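Local structure of orotate phosphoribosyltransferase (Aeropyrum pernix, 2YZK) at residues 3-14 / 168-176; 98-109 / 127-135. The protein probably catalyses the magnesium-dependent transfer of a ribosyl phosphate group from 5-phosphoribose 1-diphosphate to orotate, giving orotidine monophosphate in pyrimidine biosynthesis. All coordinates share one frame; numbering follows the deposited sequence.

Interaction 1. Residues 3-14 / 168-176; sequences AKVLKKRGAVLR and TILEKLGWG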
# COMPACT_ATOMS: atom_id res chain seq x y z
N ALA A 3 9.95 1.55 20.19
CA ALA A 3 11.00 2.54 20.44
C ALA A 3 12.38 2.13 19.92
O ALA A 3 13.01 2.88 19.18
CB ALA A 3 11.07 2.85 21.93
N LYS A 4 12.84 0.95 20.32
CA LYS A 4 14.14 0.46 19.89
C LYS A 4 14.23 0.33 18.37
O LYS A 4 15.16 0.84 17.74
CB LYS A 4 14.45 -0.88 20.55
CG LYS A 4 14.52 -0.83 22.07
CD LYS A 4 14.89 -2.18 22.65
CE LYS A 4 14.92 -2.14 24.17
NZ LYS A 4 15.90 -1.14 24.68
N VAL A 5 13.25 -0.36 17.79
CA VAL A 5 13.21 -0.58 16.34
C VAL A 5 13.09 0.74 15.59
O VAL A 5 13.70 0.93 14.54
CB VAL A 5 12.02 -1.47 15.95
CG1 VAL A 5 12.02 -1.72 14.46
CG2 VAL A 5 12.08 -2.79 16.71
N LEU A 6 12.29 1.66 16.14
CA LEU A 6 12.09 2.96 15.52
C LEU A 6 13.39 3.73 15.44
O LEU A 6 13.72 4.32 14.41
CB LEU A 6 11.05 3.76 16.30
CG LEU A 6 9.62 3.21 16.27
CD1 LEU A 6 8.72 4.03 17.18
CD2 LEU A 6 9.10 3.25 14.84
N LYS A 7 14.15 3.73 16.53
CA LYS A 7 15.42 4.44 16.58
C LYS A 7 16.39 3.84 15.57
O LYS A 7 17.07 4.56 14.84
CB LYS A 7 16.02 4.37 17.99
CG LYS A 7 17.27 5.21 18.18
CD LYS A 7 17.89 5.02 19.56
CE LYS A 7 18.39 3.60 19.77
NZ LYS A 7 19.12 3.44 21.06
N LYS A 8 16.44 2.51 15.54
CA LYS A 8 17.33 1.78 14.63
C LYS A 8 17.11 2.14 13.16
O LYS A 8 18.07 2.32 12.40
CB LYS A 8 17.11 0.27 14.78
CG LYS A 8 17.22 -0.26 16.20
CD LYS A 8 18.65 -0.24 16.73
CE LYS A 8 18.72 -0.85 18.12
NZ LYS A 8 20.11 -0.86 18.66
N ARG A 9 15.85 2.23 12.76
CA ARG A 9 15.49 2.55 11.38
C ARG A 9 15.38 4.04 11.08
O ARG A 9 15.07 4.43 9.96
CB ARG A 9 14.17 1.86 11.01
CG ARG A 9 14.24 0.34 11.01
CD ARG A 9 15.15 -0.15 9.89
NE ARG A 9 14.66 0.31 8.59
CZ ARG A 9 15.35 0.26 7.46
NH1 ARG A 9 16.58 -0.24 7.44
NH2 ARG A 9 14.82 0.72 6.34
N GLY A 10 15.62 4.89 12.08
CA GLY A 10 15.51 6.32 11.85
C GLY A 10 14.06 6.75 11.71
O GLY A 10 13.77 7.81 11.14
N ALA A 11 13.15 5.94 12.22
CA ALA A 11 11.72 6.25 12.16
C ALA A 11 11.40 7.37 13.15
O ALA A 11 10.30 7.92 13.16
CB ALA A 11 10.89 5.00 12.47
N VAL A 12 12.37 7.67 14.00
CA VAL A 12 12.26 8.75 14.97
C VAL A 12 13.56 9.52 14.78
O VAL A 12 14.63 9.05 15.17
CB VAL A 12 12.16 8.21 16.41
CG1 VAL A 12 12.14 9.37 17.40
CG2 VAL A 12 10.90 7.38 16.56
N LEU A 13 13.46 10.69 14.16
CA LEU A 13 14.63 11.51 13.87
C LEU A 13 14.69 12.82 14.64
O LEU A 13 13.72 13.57 14.72
CB LEU A 13 14.68 11.82 12.37
CG LEU A 13 15.82 12.70 11.86
CD1 LEU A 13 17.13 11.94 11.95
CD2 LEU A 13 15.54 13.11 10.42
N ARG A 14 15.87 13.09 15.20
CA ARG A 14 16.11 14.31 15.95
C ARG A 14 16.41 15.44 14.96
O ARG A 14 17.13 15.24 13.99
CB ARG A 14 17.32 14.13 16.87
CG ARG A 14 17.57 15.30 17.80
CD ARG A 14 16.78 15.14 19.08
NE ARG A 14 16.83 16.33 19.92
CZ ARG A 14 16.49 16.35 21.20
NH1 ARG A 14 16.08 15.23 21.79
NH2 ARG A 14 16.55 17.48 21.88
N THR A 168 5.22 7.99 25.02
CA THR A 168 5.90 6.82 25.55
C THR A 168 7.19 6.52 24.79
O THR A 168 8.20 6.17 25.40
CB THR A 168 4.98 5.58 25.51
OG1 THR A 168 3.87 5.79 26.39
CG2 THR A 168 5.74 4.33 25.94
N ILE A 169 7.17 6.67 23.48
CA ILE A 169 8.36 6.42 22.68
C ILE A 169 9.48 7.41 23.00
O ILE A 169 10.63 7.02 23.14
CB ILE A 169 8.06 6.50 21.16
CG1 ILE A 169 7.15 5.33 20.76
CG2 ILE A 169 9.35 6.46 20.35
CD1 ILE A 169 6.48 5.48 19.39
N LEU A 170 9.13 8.69 23.14
CA LEU A 170 10.15 9.69 23.43
C LEU A 170 10.75 9.49 24.82
O LEU A 170 11.95 9.68 25.03
CB LEU A 170 9.58 11.11 23.29
CG LEU A 170 9.14 11.50 21.87
CD1 LEU A 170 8.71 12.96 21.86
CD2 LEU A 170 10.30 11.28 20.89
N GLU A 171 9.91 9.10 25.78
CA GLU A 171 10.37 8.85 27.14
C GLU A 171 11.37 7.69 27.15
O GLU A 171 12.44 7.77 27.75
CB GLU A 171 9.19 8.53 28.05
CG GLU A 171 9.57 7.74 29.30
CD GLU A 171 8.38 7.41 30.18
OE1 GLU A 171 7.96 8.28 30.97
OE2 GLU A 171 7.86 6.28 30.07
N LYS A 172 11.01 6.60 26.47
CA LYS A 172 11.86 5.42 26.39
C LYS A 172 13.22 5.73 25.77
O LYS A 172 14.24 5.14 26.16
CB LYS A 172 11.18 4.31 25.59
CG LYS A 172 10.50 3.25 26.44
CD LYS A 172 9.30 3.79 27.19
CE LYS A 172 8.75 2.75 28.15
NZ LYS A 172 8.45 1.46 27.46
N LEU A 173 13.24 6.65 24.82
CA LEU A 173 14.48 7.00 24.15
C LEU A 173 15.25 8.11 24.88
O LEU A 173 16.31 8.53 24.42
CB LEU A 173 14.19 7.42 22.70
CG LEU A 173 13.59 6.31 21.83
CD1 LEU A 173 13.20 6.85 20.46
CD2 LEU A 173 14.59 5.18 21.69
N GLY A 174 14.72 8.55 26.01
CA GLY A 174 15.38 9.60 26.78
C GLY A 174 15.57 10.85 25.94
O GLY A 174 16.64 11.47 25.93
N TRP A 175 14.50 11.21 25.24
CA TRP A 175 14.50 12.36 24.35
C TRP A 175 14.73 13.71 25.01
O TRP A 175 15.47 14.54 24.49
CB TRP A 175 13.18 12.39 23.58
CG TRP A 175 13.26 13.10 22.28
CD1 TRP A 175 12.94 14.41 22.03
CD2 TRP A 175 13.71 12.55 21.04
NE1 TRP A 175 13.16 14.70 20.71
CE2 TRP A 175 13.63 13.58 20.08
CE3 TRP A 175 14.17 11.29 20.65
CZ2 TRP A 175 14.00 13.38 18.74
CZ3 TRP A 175 14.53 11.09 19.33
CH2 TRP A 175 14.44 12.14 18.39
N GLY A 176 14.10 13.92 26.16
CA GLY A 176 14.24 15.19 26.84
C GLY A 176 13.34 16.22 26.18
O GLY A 176 12.90 16.03 25.05
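I169, L173 and V12 form the apolar centre, where helix 3-9 and the strand after it meet helix 168-172. CD1 of I169 presses on CD1 of L6 at 3.5 Å, tighter than usual for two methyls, the two side chains crossing at about a right angle; CG2 of I169 reaches on to CG2 of V12. The two branches of V12 divide the work: CG1, anti to the backbone N, packs against CZ3 of W175 at 3.5 Å and also meets CD1 of L173, while CG2 turns to I169. L173 CD2 lies 3.8 Å from the backbone O of A3 and is flanked by CD of K7, which runs past it in the opposite direction. CB of A3 meets CB of K172 at 3.9 Å where the axes of 3-9 and 168-172 pass 10.0 Å apart, at 76°.

Farther out, the W175 indole is held between two layers. L170 CD2 covers one face, near the rim; on the opposite face lies the R14 guanidinium, in a cation-pi stack with the planes 28° apart and CZ 4.1 Å from the centroid of the five-membered ring. A bend at chi2 (88°) folds R14 back over the ring, its CD 3.3 Å from CZ2 of W175. NH1 then gives a hydrogen bond to W175 O (2.9 Å), nearly in the guanidinium plane, while the indole NE1 bonds instead to S26 OG.

Both helices end in Schellman motifs, at G10 and G174. V27 and I29 of strand 24-29 back V12, and V27 also touches W175. A backbone bond between L13 and Y28 joins strand 12-14 to strand 24-29 in the antiparallel sheet, and A11 bonds to D30 just beyond it.

Interaction 2. Residues 98-109 / 127-135; sequences SQVEGDPPKGRV and EVLRSNGYT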
# COMPACT_ATOMS: atom_id res chain seq x y z
N SER A 98 -15.91 9.20 -3.93
CA SER A 98 -15.11 8.31 -3.10
C SER A 98 -15.54 6.86 -3.24
O SER A 98 -16.66 6.55 -3.64
CB SER A 98 -15.21 8.73 -1.63
OG SER A 98 -14.62 10.00 -1.43
N GLN A 99 -14.63 5.95 -2.91
CA GLN A 99 -14.93 4.54 -3.00
C GLN A 99 -13.97 3.75 -2.14
O GLN A 99 -12.89 4.23 -1.80
CB GLN A 99 -14.82 4.07 -4.45
CG GLN A 99 -13.43 4.21 -5.02
CD GLN A 99 -13.33 3.69 -6.44
OE1 GLN A 99 -13.64 2.52 -6.71
NE2 GLN A 99 -12.88 4.54 -7.36
N VAL A 100 -14.38 2.54 -1.77
CA VAL A 100 -13.53 1.67 -0.98
C VAL A 100 -12.84 0.79 -2.02
O VAL A 100 -13.40 -0.20 -2.51
CB VAL A 100 -14.36 0.81 -0.01
CG1 VAL A 100 -13.45 -0.07 0.85
CG2 VAL A 100 -15.20 1.72 0.88
N GLU A 101 -11.62 1.18 -2.38
CA GLU A 101 -10.85 0.45 -3.37
C GLU A 101 -10.61 -0.98 -2.91
O GLU A 101 -10.33 -1.23 -1.74
CB GLU A 101 -9.53 1.18 -3.64
CG GLU A 101 -9.78 2.57 -4.26
CD GLU A 101 -8.52 3.37 -4.52
OE1 GLU A 101 -7.72 2.97 -5.39
OE2 GLU A 101 -8.33 4.41 -3.85
N GLY A 102 -10.76 -1.93 -3.83
CA GLY A 102 -10.60 -3.33 -3.49
C GLY A 102 -11.97 -3.99 -3.42
O GLY A 102 -12.11 -5.19 -3.66
N ASP A 103 -12.98 -3.19 -3.08
CA ASP A 103 -14.36 -3.65 -2.98
C ASP A 103 -14.56 -4.94 -2.18
O ASP A 103 -15.13 -5.92 -2.66
CB ASP A 103 -14.96 -3.81 -4.39
CG ASP A 103 -16.44 -4.15 -4.36
OD1 ASP A 103 -17.18 -3.52 -3.58
OD2 ASP A 103 -16.85 -5.04 -5.14
N PRO A 104 -14.06 -4.97 -0.94
CA PRO A 104 -14.24 -6.19 -0.15
C PRO A 104 -15.73 -6.33 0.18
O PRO A 104 -16.47 -5.36 0.14
CB PRO A 104 -13.38 -5.93 1.09
CG PRO A 104 -13.43 -4.43 1.22
CD PRO A 104 -13.26 -3.97 -0.20
N PRO A 105 -16.18 -7.56 0.49
CA PRO A 105 -17.60 -7.77 0.82
C PRO A 105 -18.07 -6.92 2.00
O PRO A 105 -17.31 -6.65 2.93
CB PRO A 105 -17.65 -9.26 1.14
CG PRO A 105 -16.60 -9.82 0.22
CD PRO A 105 -15.47 -8.84 0.40
N LYS A 106 -19.33 -6.48 1.95
CA LYS A 106 -19.92 -5.68 3.01
C LYS A 106 -19.85 -6.45 4.32
O LYS A 106 -20.10 -7.66 4.35
CB LYS A 106 -21.39 -5.36 2.70
CG LYS A 106 -21.61 -4.10 1.89
CD LYS A 106 -20.74 -4.05 0.65
CE LYS A 106 -21.00 -2.78 -0.14
NZ LYS A 106 -20.05 -2.64 -1.26
N GLY A 107 -19.51 -5.75 5.40
CA GLY A 107 -19.40 -6.39 6.69
C GLY A 107 -18.65 -5.49 7.65
O GLY A 107 -18.43 -4.31 7.36
N ARG A 108 -18.25 -6.04 8.79
CA ARG A 108 -17.52 -5.26 9.78
C ARG A 108 -16.03 -5.25 9.45
O ARG A 108 -15.43 -6.29 9.20
CB ARG A 108 -17.74 -5.86 11.18
CG ARG A 108 -17.14 -5.03 12.30
CD ARG A 108 -17.31 -5.71 13.66
NE ARG A 108 -16.71 -4.93 14.73
CZ ARG A 108 -17.22 -3.80 15.21
NH1 ARG A 108 -18.35 -3.31 14.71
NH2 ARG A 108 -16.59 -3.14 16.18
N VAL A 109 -15.44 -4.06 9.45
CA VAL A 109 -14.02 -3.93 9.14
C VAL A 109 -13.27 -3.14 10.20
O VAL A 109 -13.86 -2.50 11.07
CB VAL A 109 -13.82 -3.21 7.79
CG1 VAL A 109 -14.64 -3.89 6.71
CG2 VAL A 109 -14.20 -1.74 7.92
N GLU A 127 -16.16 7.65 7.30
CA GLU A 127 -17.37 8.15 6.65
C GLU A 127 -17.60 7.46 5.31
O GLU A 127 -18.73 7.10 4.97
CB GLU A 127 -17.30 9.67 6.49
CG GLU A 127 -17.31 10.41 7.83
CD GLU A 127 -17.37 11.92 7.68
OE1 GLU A 127 -16.50 12.48 6.97
OE2 GLU A 127 -18.27 12.54 8.28
N VAL A 128 -16.53 7.26 4.54
CA VAL A 128 -16.65 6.60 3.25
C VAL A 128 -17.11 5.15 3.45
O VAL A 128 -17.99 4.66 2.75
CB VAL A 128 -15.30 6.62 2.50
CG1 VAL A 128 -15.39 5.80 1.22
CG2 VAL A 128 -14.92 8.05 2.17
N LEU A 129 -16.51 4.47 4.41
CA LEU A 129 -16.89 3.09 4.69
C LEU A 129 -18.36 2.96 5.11
O LEU A 129 -19.08 2.12 4.58
CB LEU A 129 -15.99 2.52 5.79
CG LEU A 129 -14.56 2.22 5.36
CD1 LEU A 129 -13.69 2.04 6.58
CD2 LEU A 129 -14.55 0.98 4.49
N ARG A 130 -18.79 3.79 6.05
CA ARG A 130 -20.16 3.73 6.55
C ARG A 130 -21.20 4.06 5.48
O ARG A 130 -22.31 3.52 5.50
CB ARG A 130 -20.33 4.66 7.75
CG ARG A 130 -19.63 4.13 8.99
CD ARG A 130 -19.87 4.98 10.21
NE ARG A 130 -19.27 4.37 11.39
CZ ARG A 130 -19.05 5.01 12.54
NH1 ARG A 130 -19.36 6.30 12.66
NH2 ARG A 130 -18.49 4.37 13.55
N SER A 131 -20.83 4.94 4.55
CA SER A 131 -21.72 5.33 3.48
C SER A 131 -21.79 4.28 2.38
O SER A 131 -22.70 4.29 1.55
CB SER A 131 -21.27 6.67 2.87
OG SER A 131 -21.37 7.71 3.82
N ASN A 132 -20.83 3.36 2.38
CA ASN A 132 -20.81 2.32 1.36
C ASN A 132 -21.20 0.93 1.86
O ASN A 132 -20.84 -0.07 1.25
CB ASN A 132 -19.43 2.28 0.69
CG ASN A 132 -19.24 3.42 -0.31
OD1 ASN A 132 -19.79 3.40 -1.41
ND2 ASN A 132 -18.47 4.43 0.08
N GLY A 133 -21.93 0.89 2.97
CA GLY A 133 -22.40 -0.39 3.49
C GLY A 133 -21.51 -1.18 4.43
O GLY A 133 -21.78 -2.36 4.66
N TYR A 134 -20.47 -0.57 4.96
CA TYR A 134 -19.58 -1.26 5.88
C TYR A 134 -19.83 -0.75 7.29
O TYR A 134 -20.41 0.33 7.47
CB TYR A 134 -18.11 -1.00 5.55
CG TYR A 134 -17.67 -1.48 4.20
CD1 TYR A 134 -17.24 -2.80 4.01
CD2 TYR A 134 -17.68 -0.63 3.10
CE1 TYR A 134 -16.83 -3.25 2.75
CE2 TYR A 134 -17.28 -1.06 1.84
CZ TYR A 134 -16.86 -2.37 1.67
OH TYR A 134 -16.47 -2.79 0.42
N THR A 135 -19.42 -1.53 8.28
CA THR A 135 -19.55 -1.08 9.66
C THR A 135 -18.12 -1.07 10.20
O THR A 135 -17.30 -1.92 9.82
CB THR A 135 -20.44 -2.01 10.51
OG1 THR A 135 -19.87 -3.32 10.58
CG2 THR A 135 -21.84 -2.09 9.92
O HOH W 1 -17.18 -1.47 -1.96
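Y134 reaches from the turn after helix 127-131 into the loop before strand 108-113. Its CB passes G107 O at 3.8 Å. Farther along, CD1 meets CG1 of V109; CE1 has P104 O and P105 O at the ring edge, each 3.4 Å away; CE2 packs on CG2 of V100 (3.6 Å), a methyl that also touches CD2 of L129. At the tip, Y134 OH donates to P104 O at 2.6 Å, 17° from the carbonyl plane. The same hydroxyl accepts from a water that also donates to D103 OD1. Two bonds thus grip the hydroxyl, while V100, V109 and P104 supply carbon contacts to the ring. The other carboxylate oxygen of D103 pairs with R33 of the second subunit. Next to the ring the K106 chain lies along the turn, CG 3.3 Å from G133 O.

Backbone bonds continue the join: T135 N to G107 O and V109 N to T135 O (2.9 Å), with R108 and T135 paired in parallel. Strands 108-113 and 135-141, linked through helix 120-131, form a beta-alpha-beta crossover in the parallel sheet of the type I phosphoribosyltransferase fold.

Overall arrangement
Interactions 1 and 2 lie on opposite sides of the chain's centre, their centres 35 Å apart and their nearest atoms about 23 Å apart. Residues 3-14 / 168-176 bring the two chain ends together beside the probable substrate site: the L170 side chain is about 7 Å from that of R145, predicted to bind orotate. Residues 98-109 / 127-135 close a crossover of the central sheet, where the S98 side chain is about 5 Å from that of K92, predicted to bind 5-phosphoribose 1-diphosphate. In the dimer the two regions meet across subunits: R9 NH2, from the helix of interaction 1, hydrogen-bonds to D103 O of interaction 2 in the second subunit.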